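Beta-galactosidase (Streptococcus pneumoniae, PDB 4CUB) probably binds galactose-containing glycans as a calcium-containing galactose-binding module of a beta-galactosidase. Local coordinates at residues A[21-26]-A[58-63]; A[27-32]-A[46-51]; A[82-87]-A[170-175]. All coordinates share one frame; numbering follows the deposited sequence. Where two conformers were deposited one is given.

Contact 1: residues A[21-26]-A[58-63]; sequences FASDSN and EASVGV. With GAL (beta-D-galactopyranose), chain C; EDO (1,2-ethanediol), chain F.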
loop_
_atom_site.group_PDB
_atom_site.type_symbol
_atom_site.label_atom_id
_atom_site.label_comp_id
_atom_site.label_asym_id
_atom_site.label_seq_id
_atom_site.Cartn_x
_atom_site.Cartn_y
_atom_site.Cartn_z
ATOM N N PHE A 21 -4.859 -1.416 3.332
ATOM C CA PHE A 21 -4.916 -2.840 3.671
ATOM C C PHE A 21 -3.557 -3.499 3.409
ATOM O O PHE A 21 -2.734 -2.961 2.649
ATOM C CB PHE A 21 -6.077 -3.558 2.920
ATOM C CG PHE A 21 -5.931 -3.555 1.412
ATOM C CD1 PHE A 21 -5.181 -4.549 0.766
ATOM C CD2 PHE A 21 -6.542 -2.560 0.633
ATOM C CE1 PHE A 21 -5.043 -4.551 -0.603
ATOM C CE2 PHE A 21 -6.410 -2.564 -0.760
ATOM C CZ PHE A 21 -5.653 -3.562 -1.372
ATOM N N ALA A 22 -3.293 -4.624 4.070
ATOM C CA ALA A 22 -2.063 -5.404 3.839
ATOM C C ALA A 22 -2.368 -6.905 3.915
ATOM O O ALA A 22 -3.243 -7.304 4.665
ATOM C CB ALA A 22 -0.975 -5.035 4.853
ATOM N N SER A 23 -1.627 -7.732 3.174
ATOM C CA SER A 23 -1.779 -9.187 3.280
ATOM C C SER A 23 -1.513 -9.657 4.740
ATOM O O SER A 23 -2.273 -10.463 5.302
ATOM C CB SER A 23 -0.883 -9.903 2.244
ATOM O OG SER A 23 0.487 -9.530 2.388
ATOM N N ASP A 24 -0.508 -9.054 5.364
ATOM C CA ASP A 24 -0.056 -9.382 6.721
ATOM C C ASP A 24 0.771 -8.226 7.275
ATOM O O ASP A 24 1.300 -7.454 6.496
ATOM C CB ASP A 24 0.816 -10.665 6.696
ATOM C CG ASP A 24 1.094 -11.216 8.090
ATOM O OD1 ASP A 24 0.177 -11.193 8.951
ATOM O OD2 ASP A 24 2.236 -11.671 8.326
ATOM N N SER A 25 0.908 -8.130 8.608
ATOM C CA SER A 25 1.670 -7.060 9.258
ATOM C C SER A 25 2.295 -7.491 10.589
ATOM O O SER A 25 1.781 -8.381 11.260
ATOM C CB SER A 25 0.765 -5.838 9.570
ATOM O OG SER A 25 -0.069 -5.471 8.492
ATOM N N ASN A 26 3.385 -6.827 10.978
ATOM C CA ASN A 26 3.822 -6.798 12.368
ATOM C C ASN A 26 2.742 -6.091 13.186
ATOM O O ASN A 26 2.413 -4.934 12.899
ATOM C CB ASN A 26 5.136 -6.032 12.482
ATOM C CG ASN A 26 5.718 -6.064 13.883
ATOM O OD1 ASN A 26 5.343 -6.894 14.699
ATOM N ND2 ASN A 26 6.659 -5.173 14.156
ATOM N N GLU A 58 7.228 -12.138 1.599
ATOM C CA GLU A 58 6.476 -11.272 0.690
ATOM C C GLU A 58 5.180 -10.820 1.328
ATOM O O GLU A 58 4.509 -11.614 1.980
ATOM C CB GLU A 58 6.180 -11.965 -0.642
ATOM C CG GLU A 58 5.480 -11.053 -1.650
ATOM C CD GLU A 58 4.955 -11.784 -2.872
ATOM O OE1 GLU A 58 4.143 -12.703 -2.714
ATOM O OE2 GLU A 58 5.321 -11.412 -4.004
ATOM N N ALA A 59 4.845 -9.542 1.125
ATOM C CA ALA A 59 3.580 -8.956 1.558
ATOM C C ALA A 59 3.169 -7.778 0.667
ATOM O O ALA A 59 4.046 -7.056 0.161
ATOM C CB ALA A 59 3.698 -8.483 2.995
ATOM N N SER A 60 1.849 -7.588 0.495
ATOM C CA SER A 60 1.311 -6.416 -0.207
ATOM C C SER A 60 0.680 -5.369 0.724
ATOM O O SER A 60 0.132 -5.699 1.792
ATOM C CB SER A 60 0.296 -6.824 -1.286
ATOM O OG SER A 60 -0.757 -7.622 -0.741
ATOM N N VAL A 61 0.748 -4.105 0.292
ATOM C CA VAL A 61 0.071 -2.992 0.942
ATOM C C VAL A 61 -0.710 -2.243 -0.152
ATOM O O VAL A 61 -0.168 -1.977 -1.260
ATOM C CB VAL A 61 1.088 -2.048 1.632
ATOM C CG1 VAL A 61 0.430 -0.731 2.073
ATOM C CG2 VAL A 61 1.736 -2.738 2.837
ATOM N N GLY A 62 -1.979 -1.929 0.138
ATOM C CA GLY A 62 -2.858 -1.281 -0.849
ATOM C C GLY A 62 -3.837 -0.281 -0.277
ATOM O O GLY A 62 -3.918 -0.136 0.929
ATOM N N VAL A 63 -4.553 0.433 -1.152
ATOM C CA VAL A 63 -5.588 1.393 -0.756
ATOM C C VAL A 63 -6.853 0.978 -1.487
ATOM O O VAL A 63 -6.836 0.771 -2.704
ATOM C CB VAL A 63 -5.216 2.868 -1.121
ATOM C CG1 VAL A 63 -6.340 3.855 -0.779
ATOM C CG2 VAL A 63 -3.937 3.299 -0.401
HETATM C C1 GAL C . 10.491 -3.836 16.044
HETATM C C2 GAL C . 9.488 -2.841 15.435
HETATM C C3 GAL C . 9.618 -2.784 13.903
HETATM C C4 GAL C . 11.074 -2.579 13.486
HETATM C C5 GAL C . 11.958 -3.667 14.110
HETATM C C6 GAL C . 13.450 -3.439 13.845
HETATM O O2 GAL C . 8.169 -3.214 15.770
HETATM O O3 GAL C . 8.816 -1.759 13.346
HETATM O O4 GAL C . 11.510 -1.284 13.860
HETATM O O5 GAL C . 11.793 -3.624 15.519
HETATM O O6 GAL C . 13.825 -3.768 12.527
HETATM C C1 EDO F . -3.659 -9.656 -0.110
HETATM O O1 EDO F . -4.301 -10.427 0.897
HETATM C C2 EDO F . -3.652 -8.196 0.325
HETATM O O2 EDO F . -3.486 -7.387 -0.833
HETATM O O HOH W 1 2.086 -11.377 3.346
#

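Contact 2: residues A[27-32]-A[46-51]; sequences PSDPVS and ANRWTN. With CA (calcium ion), chain E; GAL (beta-D-galactopyranose), chain C; EDO (1,2-ethanediol), chain G.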
loop_
_atom_site.group_PDB
_atom_site.type_symbol
_atom_site.label_atom_id
_atom_site.label_comp_id
_atom_site.label_asym_id
_atom_site.label_seq_id
_atom_site.Cartn_x
_atom_site.Cartn_y
_atom_site.Cartn_z
ATOM N N PRO A 27 2.160 -6.789 14.187
ATOM C CA PRO A 27 0.988 -6.262 14.875
ATOM C C PRO A 27 1.116 -4.870 15.465
ATOM O O PRO A 27 0.173 -4.097 15.363
ATOM C CB PRO A 27 0.712 -7.328 15.944
ATOM C CG PRO A 27 1.122 -8.595 15.245
ATOM C CD PRO A 27 2.422 -8.185 14.587
ATOM N N SER A 28 2.279 -4.510 16.001
ATOM C CA SER A 28 2.468 -3.148 16.497
ATOM C C SER A 28 2.727 -2.112 15.384
ATOM O O SER A 28 2.796 -0.914 15.682
ATOM C CB SER A 28 3.610 -3.105 17.519
ATOM O OG SER A 28 4.794 -3.573 16.913
ATOM N N ASP A 29 2.851 -2.562 14.127
ATOM C CA ASP A 29 2.922 -1.670 12.938
ATOM C C ASP A 29 1.731 -1.852 11.969
ATOM O O ASP A 29 1.914 -2.271 10.818
ATOM C CB ASP A 29 4.200 -1.908 12.152
ATOM C CG ASP A 29 5.454 -1.685 12.979
ATOM O OD1 ASP A 29 5.499 -0.676 13.679
ATOM O OD2 ASP A 29 6.379 -2.522 12.891
ATOM N N PRO A 30 0.518 -1.514 12.418
ATOM C CA PRO A 30 -0.693 -1.754 11.618
ATOM C C PRO A 30 -0.684 -0.972 10.276
ATOM O O PRO A 30 -0.081 0.099 10.204
ATOM C CB PRO A 30 -1.811 -1.229 12.519
ATOM C CG PRO A 30 -1.153 -0.211 13.418
ATOM C CD PRO A 30 0.255 -0.691 13.622
ATOM N N VAL A 31 -1.342 -1.503 9.243
ATOM C CA VAL A 31 -1.283 -0.894 7.897
ATOM C C VAL A 31 -2.021 0.462 7.822
ATOM O O VAL A 31 -1.793 1.228 6.916
ATOM C CB VAL A 31 -1.771 -1.861 6.785
ATOM C CG1 VAL A 31 -3.290 -2.061 6.817
ATOM C CG2 VAL A 31 -1.296 -1.388 5.411
ATOM N N SER A 32 -2.890 0.748 8.791
ATOM C CA SER A 32 -3.533 2.079 8.898
ATOM C C SER A 32 -2.524 3.226 9.093
ATOM O O SER A 32 -2.853 4.379 8.840
ATOM C CB SER A 32 -4.511 2.078 10.052
ATOM O OG SER A 32 -3.859 1.631 11.246
ATOM N N ALA A 46 7.678 6.640 16.107
ATOM C CA ALA A 46 7.647 5.496 15.218
ATOM C C ALA A 46 6.252 5.459 14.580
ATOM O O ALA A 46 5.229 5.474 15.270
ATOM C CB ALA A 46 7.942 4.222 15.992
ATOM N N ASN A 47 6.230 5.461 13.254
ATOM C CA ASN A 47 4.993 5.467 12.497
ATOM C C ASN A 47 5.218 4.758 11.191
ATOM O O ASN A 47 5.860 5.305 10.292
ATOM C CB ASN A 47 4.512 6.895 12.225
ATOM C CG ASN A 47 3.210 6.909 11.447
ATOM O OD1 ASN A 47 3.213 7.020 10.225
ATOM N ND2 ASN A 47 2.092 6.734 12.148
ATOM N N ARG A 48 4.690 3.551 11.064
ATOM C CA ARG A 48 5.033 2.707 9.899
ATOM C C ARG A 48 4.251 1.422 9.854
ATOM O O ARG A 48 3.816 0.919 10.886
ATOM C CB ARG A 48 6.545 2.416 9.843
ATOM C CG ARG A 48 7.127 1.658 11.040
ATOM C CD ARG A 48 8.650 1.547 10.928
ATOM N NE ARG A 48 9.280 0.977 12.122
ATOM C CZ ARG A 48 9.751 1.698 13.139
ATOM N NH1 ARG A 48 9.673 3.041 13.131
ATOM N NH2 ARG A 48 10.291 1.076 14.183
ATOM N N TRP A 49 4.014 0.929 8.644
ATOM C CA TRP A 49 3.618 -0.454 8.454
ATOM C C TRP A 49 4.907 -1.218 8.259
ATOM O O TRP A 49 5.817 -0.706 7.581
ATOM C CB TRP A 49 2.738 -0.649 7.203
ATOM C CG TRP A 49 2.600 -2.125 6.856
ATOM C CD1 TRP A 49 1.678 -3.002 7.362
ATOM C CD2 TRP A 49 3.436 -2.885 5.967
ATOM N NE1 TRP A 49 1.874 -4.250 6.824
ATOM C CE2 TRP A 49 2.950 -4.211 5.971
ATOM C CE3 TRP A 49 4.544 -2.570 5.159
ATOM C CZ2 TRP A 49 3.544 -5.244 5.202
ATOM C CZ3 TRP A 49 5.123 -3.591 4.380
ATOM C CH2 TRP A 49 4.628 -4.909 4.416
ATOM N N THR A 50 5.001 -2.431 8.824
ATOM C CA THR A 50 6.109 -3.351 8.487
ATOM C C THR A 50 5.570 -4.739 8.571
ATOM O O THR A 50 4.573 -4.957 9.251
ATOM C CB THR A 50 7.336 -3.322 9.450
ATOM O OG1 THR A 50 7.050 -4.093 10.635
ATOM C CG2 THR A 50 7.749 -1.903 9.837
ATOM N N ASN A 51 6.223 -5.679 7.879
ATOM C CA ASN A 51 6.053 -7.085 8.205
ATOM C C ASN A 51 7.273 -7.691 8.917
ATOM O O ASN A 51 7.646 -8.847 8.665
ATOM C CB ASN A 51 5.620 -7.907 6.973
ATOM C CG ASN A 51 6.672 -7.953 5.862
ATOM O OD1 ASN A 51 7.682 -7.234 5.876
ATOM N ND2 ASN A 51 6.432 -8.832 4.884
HETATM CA CA CA E . 2.065 7.393 8.169
HETATM C C1 GAL C . 10.491 -3.836 16.044
HETATM C C2 GAL C . 9.488 -2.841 15.435
HETATM C C3 GAL C . 9.618 -2.784 13.903
HETATM C C4 GAL C . 11.074 -2.579 13.486
HETATM C C5 GAL C . 11.958 -3.667 14.110
HETATM C C6 GAL C . 13.450 -3.439 13.845
HETATM O O2 GAL C . 8.169 -3.214 15.770
HETATM O O3 GAL C . 8.816 -1.759 13.346
HETATM O O4 GAL C . 11.510 -1.284 13.860
HETATM O O5 GAL C . 11.793 -3.624 15.519
HETATM O O6 GAL C . 13.825 -3.768 12.527
HETATM C C1 EDO G . 3.279 2.713 15.640
HETATM O O1 EDO G . 2.174 1.838 15.382
HETATM C C2 EDO G . 4.572 1.997 15.256
HETATM O O2 EDO G . 4.677 1.904 13.824
#

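Contact 3: residues A[82-87]-A[170-175]; sequences GFHEDH and GTSITE. With CA (calcium ion), chain E; GAL (beta-D-galactopyranose), chain C.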
loop_
_atom_site.group_PDB
_atom_site.type_symbol
_atom_site.label_atom_id
_atom_site.label_comp_id
_atom_site.label_asym_id
_atom_site.label_seq_id
_atom_site.Cartn_x
_atom_site.Cartn_y
_atom_site.Cartn_z
ATOM N N GLY A 82 6.858 6.128 0.771
ATOM C CA GLY A 82 8.009 6.495 1.612
ATOM C C GLY A 82 8.511 5.307 2.417
ATOM O O GLY A 82 7.924 4.973 3.442
ATOM N N PHE A 83 9.553 4.626 1.919
ATOM C CA PHE A 83 10.129 3.478 2.637
ATOM C C PHE A 83 10.975 3.931 3.838
ATOM O O PHE A 83 11.715 4.909 3.757
ATOM C CB PHE A 83 11.001 2.600 1.705
ATOM C CG PHE A 83 10.233 1.944 0.593
ATOM C CD1 PHE A 83 9.334 0.904 0.866
ATOM C CD2 PHE A 83 10.373 2.382 -0.725
ATOM C CE1 PHE A 83 8.601 0.303 -0.157
ATOM C CE2 PHE A 83 9.643 1.790 -1.743
ATOM C CZ PHE A 83 8.746 0.746 -1.457
ATOM N N HIS A 84 10.853 3.187 4.935
ATOM C CA HIS A 84 11.631 3.386 6.149
ATOM C C HIS A 84 12.667 2.263 6.317
ATOM O O HIS A 84 12.434 1.127 5.887
ATOM C CB HIS A 84 10.653 3.450 7.344
ATOM C CG HIS A 84 11.284 3.155 8.670
ATOM N ND1 HIS A 84 11.607 1.871 9.067
ATOM C CD2 HIS A 84 11.669 3.974 9.676
ATOM C CE1 HIS A 84 12.175 1.917 10.260
ATOM N NE2 HIS A 84 12.208 3.179 10.658
ATOM N N GLU A 85 13.814 2.588 6.911
ATOM C CA GLU A 85 14.767 1.548 7.283
ATOM C C GLU A 85 15.320 1.728 8.701
ATOM O O GLU A 85 15.417 2.846 9.225
ATOM C CB GLU A 85 15.902 1.438 6.253
ATOM C CG GLU A 85 16.876 2.605 6.260
ATOM C CD GLU A 85 18.093 2.367 5.389
ATOM O OE1 GLU A 85 18.006 1.606 4.395
ATOM O OE2 GLU A 85 19.148 2.950 5.698
ATOM N N ASP A 86 15.647 0.605 9.325
ATOM C CA ASP A 86 16.488 0.601 10.534
ATOM C C ASP A 86 17.326 -0.694 10.441
ATOM O O ASP A 86 17.466 -1.249 9.344
ATOM C CB ASP A 86 15.686 0.769 11.846
ATOM C CG ASP A 86 14.628 -0.331 12.079
ATOM O OD1 ASP A 86 14.789 -1.467 11.600
ATOM O OD2 ASP A 86 13.612 -0.058 12.772
ATOM N N HIS A 87 17.884 -1.171 11.551
ATOM C CA HIS A 87 18.741 -2.366 11.501
ATOM C C HIS A 87 18.014 -3.604 10.978
ATOM O O HIS A 87 18.641 -4.465 10.365
ATOM C CB HIS A 87 19.368 -2.663 12.866
ATOM C CG HIS A 87 18.372 -3.035 13.916
ATOM N ND1 HIS A 87 17.583 -2.102 14.558
ATOM C CD2 HIS A 87 18.033 -4.236 14.434
ATOM C CE1 HIS A 87 16.797 -2.716 15.427
ATOM N NE2 HIS A 87 17.049 -4.010 15.369
ATOM N N GLY A 170 12.101 -7.539 7.485
ATOM C CA GLY A 170 10.836 -7.114 6.875
ATOM C C GLY A 170 10.937 -5.900 5.956
ATOM O O GLY A 170 11.991 -5.280 5.834
ATOM N N THR A 171 9.824 -5.580 5.299
ATOM C CA THR A 171 9.717 -4.370 4.481
ATOM C C THR A 171 9.016 -3.330 5.366
ATOM O O THR A 171 8.275 -3.703 6.260
ATOM C CB THR A 171 8.938 -4.645 3.177
ATOM O OG1 THR A 171 9.613 -5.675 2.426
ATOM C CG2 THR A 171 8.866 -3.413 2.320
ATOM N N SER A 172 9.247 -2.045 5.100
ATOM C CA SER A 172 8.751 -0.986 5.962
ATOM C C SER A 172 8.315 0.224 5.165
ATOM O O SER A 172 9.070 0.693 4.291
ATOM C CB SER A 172 9.858 -0.571 6.945
ATOM O OG SER A 172 9.356 0.373 7.875
ATOM N N ILE A 173 7.132 0.752 5.492
ATOM C CA ILE A 173 6.564 1.941 4.811
ATOM C C ILE A 173 5.955 2.914 5.849
ATOM O O ILE A 173 5.059 2.554 6.608
ATOM C CB ILE A 173 5.457 1.548 3.772
ATOM C CG1 ILE A 173 6.027 0.704 2.627
ATOM C CG2 ILE A 173 4.749 2.771 3.197
ATOM C CD1 ILE A 173 4.963 0.036 1.772
ATOM N N THR A 174 6.419 4.149 5.873
ATOM C CA THR A 174 5.791 5.123 6.774
ATOM C C THR A 174 4.482 5.757 6.238
ATOM O O THR A 174 3.559 6.077 7.025
ATOM C CB THR A 174 6.797 6.188 7.268
ATOM O OG1 THR A 174 6.106 7.088 8.140
ATOM C CG2 THR A 174 7.390 7.005 6.109
ATOM N N GLU A 175 4.382 5.880 4.907
ATOM C CA GLU A 175 3.249 6.552 4.253
ATOM C C GLU A 175 3.225 6.252 2.753
ATOM O O GLU A 175 4.259 6.203 2.124
ATOM C CB GLU A 175 3.368 8.077 4.454
ATOM C CG GLU A 175 2.137 8.918 4.105
ATOM C CD GLU A 175 0.997 8.733 5.075
ATOM O OE1 GLU A 175 1.170 8.036 6.087
ATOM O OE2 GLU A 175 -0.104 9.245 4.810
HETATM CA CA CA E . 2.065 7.393 8.169
HETATM C C1 GAL C . 10.491 -3.836 16.044
HETATM C C2 GAL C . 9.488 -2.841 15.435
HETATM C C3 GAL C . 9.618 -2.784 13.903
HETATM C C4 GAL C . 11.074 -2.579 13.486
HETATM C C5 GAL C . 11.958 -3.667 14.110
HETATM C C6 GAL C . 13.450 -3.439 13.845
HETATM O O2 GAL C . 8.169 -3.214 15.770
HETATM O O3 GAL C . 8.816 -1.759 13.346
HETATM O O4 GAL C . 11.510 -1.284 13.860
HETATM O O5 GAL C . 11.793 -3.624 15.519
HETATM O O6 GAL C . 13.825 -3.768 12.527
#

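Contact 1: residues A[21-26]-A[58-63]
Backbone bonds pair F21 with G62. F21 N donates to G62 O at 2.9 Å, and G62 N returns a bond to F21 O at 2.8 Å. This is an antiparallel hydrogen-bonded pair. A22 and V61 form the next, non-hydrogen-bonded pair. Past the strand end, S23 N still reaches S60 O at 3.0 Å.

The S23 chi1 of 56° sets OG between the backbone N and the carbonyl carbon, and there OG accepts S60 N at 3.0 Å. The same OG holds a water that donates to E58 O. These bonds tie strand 19-22 to strand 58-67 in the beta-sandwich of a galactose-binding domain and carry the pairing into the loop that follows.

Apolar contacts lie on both faces of the pair. On one, the F21 ring covers G62, whose CA sits 3.8 Å from the ring centroid in a CH-pi contact. G62 has no side chain, which lets the ring lie that close; the ring of F122 stacks on F21. On the other, A22 CB meets V61 CG2 at 4.1 Å, with W49 and V31 packed against both residues.

A bound ethanediol touches the F21 ring edge with O2, which also hydrogen-bonds S60 OG.

Contact 2: residues A[27-32]-A[46-51]
D29 and T50 meet through one side-chain hydrogen bond. T50 OG1 donates to D29 OD2 at 2.8 Å, arriving on the anti side of the carboxylate and 25° out of its plane. OD2 also accepts GAL O3 at 2.6 Å, and N26 ND2 is a further donor to it. The other oxygen, OD1, takes a bond from an ethanediol hydroxyl.

R48 grips the sugar from segment 46-51. Its NE donates to GAL O3 at 3.0 Å and its NH2 to GAL O4 at 2.7 Å. The chain runs extended from CG to NE, which carries the guanidinium out to the galactose. D29 OD1 lies 4.4 Å from R48 NE, well out of the guanidinium plane, so opposite charges lie near but no N-H points at OD1.

This is the galactose site of the galactose-binding domain, built on loops at the edge of the beta-sandwich. Behind it, W49 CA lies 3.4 Å from D29 O in a CA-H...O contact. V31 CB packs on W49 CD1 at 3.7 Å, the two side chains crossing at a slant. W49 NE1 is held by S25 OG. One residue before R48, N47 OD1 binds the calcium ion at 2.4 Å.

Contact 3: residues A[82-87]-A[170-175]
Strands 70-83 and 170-177 run antiparallel in the beta-sandwich of this galactose-binding domain. Their meeting point lies between the sugar site and the calcium site.

Three backbone bonds join the segments. G82 N donates to E175 O at 2.9 Å, and T174 N donates to G82 O at 3.0 Å. Both donors lie nearly on the line of the C=O they meet. The third bond, H84 N to S172 O at 3.1 Å, comes from well above the carbonyl plane, 59° out of it. The chain turns a corner at T174.

F83 and I173 form a non-hydrogen-bonded pair. Their side chains lie side by side and point the same way, with F83 CD1 3.8 Å from I173 CG1. The F83 ring turns its edge to S172 O, and M162 of strand 157-164 packs on both side chains. H84 swings its ring toward S172, CG anti to the backbone N (chi1 159°). Its ND1 makes a weak, bent bond of 3.0 Å to S172 OG. R48 touches both side chains.

Each segment also reaches a bound group. The calcium ion takes T174 O and E175 OE1, and N33, D36, L38 and N47 complete its six protein ligands. E175 also has K37 as a polar partner. In segment 82-87, D86 accepts two galactose hydroxyls, GAL O6 at OD1 (2.7 Å) and GAL O4 at OD2 (2.7 Å). H87 places one ring face toward GAL O6.

The axial O4 of galactose is held by D86 OD2 and R48 NH2, consistent with a preference over its C4 epimer, glucose; O6 is a second anchor. The calcium ion probably stiffens the corner at T174, since it binds the backbone carbonyl there.

All three contacts are largely buried, but the centre of contact 1 is about 7 Å from the centre of the chain, those of contacts 2 and 3 about 12 Å. Contacts 1 and 3 are antiparallel strand pairings held mainly by backbone bonds. Contact 2 is loop against short strand and relies on side chains. The galactose lies between contacts 2 and 3, which both reach O4, contact 2 adding O3 and contact 3 adding O6; N26 of contact 1 comes close to O2. Contacts 2 and 3 also share the calcium ion. Segment 46-51 bridges the set: N26 N probably hydrogen-bonds T50 O, and N51 OD1 accepts T171 N. Contacts 1 and 3 do not touch.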